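Local atomic coordinates of aspartate aminotransferase, mitochondrial (Trypanosoma brucei brucei, PDB entry 4W5K), a protein that probably transfers amino groups between L-aspartate and 2-oxoglutarate, using pyridoxal 5'-phosphate as cofactor and working as a homodimer. Residues K307-L310 and K311-S314. The protein carries 1 engineered substitution. Sequence-based numbering, arbitrary orientation.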
loop_
_atom_site.group_PDB
_atom_site.type_symbol
_atom_site.label_atom_id
_atom_site.label_comp_id
_atom_site.label_asym_id
_atom_site.label_seq_id
_atom_site.Cartn_x
_atom_site.Cartn_y
_atom_site.Cartn_z
ATOM N N LYS A 307 -3.745 -21.528 15.413
ATOM C CA LYS A 307 -3.389 -21.420 16.831
ATOM C C LYS A 307 -2.256 -22.379 17.215
ATOM O O LYS A 307 -1.373 -22.010 17.985
ATOM C CB LYS A 307 -4.621 -21.664 17.703
ATOM C CG LYS A 307 -5.623 -20.489 17.668
ATOM C CD LYS A 307 -6.858 -20.818 18.496
ATOM C CE LYS A 307 -7.851 -19.657 18.559
ATOM N NZ LYS A 307 -9.131 -20.107 19.192
ATOM N N LYS A 308 -2.265 -23.585 16.653
ATOM C CA LYS A 308 -1.186 -24.542 16.894
ATOM C C LYS A 308 0.140 -24.003 16.348
ATOM O O LYS A 308 1.185 -24.105 17.013
ATOM C CB LYS A 308 -1.522 -25.908 16.270
ATOM C CG LYS A 308 -0.447 -26.946 16.452
ATOM C CD LYS A 308 -0.774 -28.236 15.690
ATOM C CE LYS A 308 -0.163 -28.203 14.300
ATOM N NZ LYS A 308 -0.503 -29.416 13.494
ATOM N N GLU A 309 0.094 -23.409 15.155
ATOM C CA GLU A 309 1.301 -22.887 14.538
ATOM C C GLU A 309 1.826 -21.654 15.268
ATOM O O GLU A 309 3.044 -21.465 15.370
ATOM C CB GLU A 309 1.042 -22.585 13.051
ATOM C CG GLU A 309 0.686 -23.866 12.283
ATOM C CD GLU A 309 0.707 -23.703 10.762
ATOM O OE1 GLU A 309 -0.291 -23.192 10.203
ATOM O OE2 GLU A 309 1.709 -24.125 10.132
ATOM N N LEU A 310 0.923 -20.817 15.784
ATOM C CA LEU A 310 1.341 -19.679 16.616
ATOM C C LEU A 310 2.202 -20.143 17.779
ATOM O O LEU A 310 3.262 -19.564 18.096
ATOM C CB LEU A 310 0.126 -18.925 17.164
ATOM C CG LEU A 310 -0.603 -17.972 16.219
ATOM C CD1 LEU A 310 -1.876 -17.473 16.882
ATOM C CD2 LEU A 310 0.284 -16.806 15.831
ATOM N N LYS A 311 1.726 -21.187 18.436
ATOM C CA LYS A 311 2.427 -21.727 19.582
ATOM C C LYS A 311 3.764 -22.343 19.168
ATOM O O LYS A 311 4.739 -22.248 19.910
ATOM C CB LYS A 311 1.552 -22.745 20.321
ATOM C CG LYS A 311 0.458 -22.080 21.153
ATOM C CD LYS A 311 -0.355 -23.084 21.956
ATOM C CE LYS A 311 -1.644 -22.465 22.488
ATOM N NZ LYS A 311 -1.410 -21.298 23.390
ATOM N N GLN A 312 3.824 -22.970 17.992
ATOM C CA GLN A 312 5.101 -23.496 17.513
ATOM C C GLN A 312 6.130 -22.374 17.347
ATOM O O GLN A 312 7.270 -22.536 17.779
ATOM C CB GLN A 312 4.942 -24.248 16.180
ATOM C CG GLN A 312 4.174 -25.538 16.278
ATOM C CD GLN A 312 3.850 -26.165 14.918
ATOM O OE1 GLN A 312 3.847 -25.499 13.875
ATOM N NE2 GLN A 312 3.557 -27.450 14.934
ATOM N N MET A 313 5.735 -21.261 16.719
ATOM C CA MET A 313 6.646 -20.131 16.527
ATOM C C MET A 313 7.078 -19.514 17.872
ATOM O O MET A 313 8.278 -19.323 18.129
ATOM C CB MET A 313 5.996 -19.059 15.630
ATOM C CG MET A 313 5.877 -19.515 14.192
ATOM S SD MET A 313 5.196 -18.178 13.144
ATOM C CE MET A 313 3.521 -18.105 13.772
ATOM N N SER A 314 6.105 -19.237 18.730
ATOM C CA SER A 314 6.394 -18.549 19.999
ATOM C C SER A 314 7.231 -19.450 20.902
ATOM O O SER A 314 8.146 -18.971 21.567
ATOM C CB SER A 314 5.104 -18.107 20.704
ATOM O OG SER A 314 4.333 -19.220 21.137
HETATM O O HOH W 1 3.214 -26.036 11.009
#
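The carboxylate of Glu309 and the amide of Gln312 are turned nearly perpendicular, their planes 78° apart, one helical turn from each other in the long helix 300-331 of this aminotransferase. One face of the amide lies against Glu309 CA, 3.7 Å from OE1, and Lys308 CE, 3.8 Å from NE2; the chain of Gln312, extended beyond CG (chi2 172°), carries it there. A water joins the two groups, donating to Glu309 OE2 at 2.6 Å and to Gln312 OE1 at 3.0 Å, so glutamine suits the exposed surface by offering the water a carbonyl. Glutamate suits a buried site because its two oxygens have backbone donors: Glu49 N binds OE2 and Cys50 N binds OE1, tying the helix to the N-terminal part of the chain. Lysine suits the exposed side, since its long aliphatic chain can start along the helix while the amine reaches outward, as Lys311 NZ does to Gly218 O. On the buried side, Leu310 and Met313 pack through CD2 and CE, 4.1 Å apart, with Leu310 reaching Leu220 and Asn246, and Met313 reaching Tyr38. An unbranched methionine can fold its terminal methyl back over the preceding turn. Beneath these side chains runs the regular i to i+4 ladder. Farther along, where a small serine fits its buried place, Ser314 N gives Leu310 O a 2.9 Å bond (N-H...O 167°), and Ser314 OG lies 3.2 Å from that same oxygen.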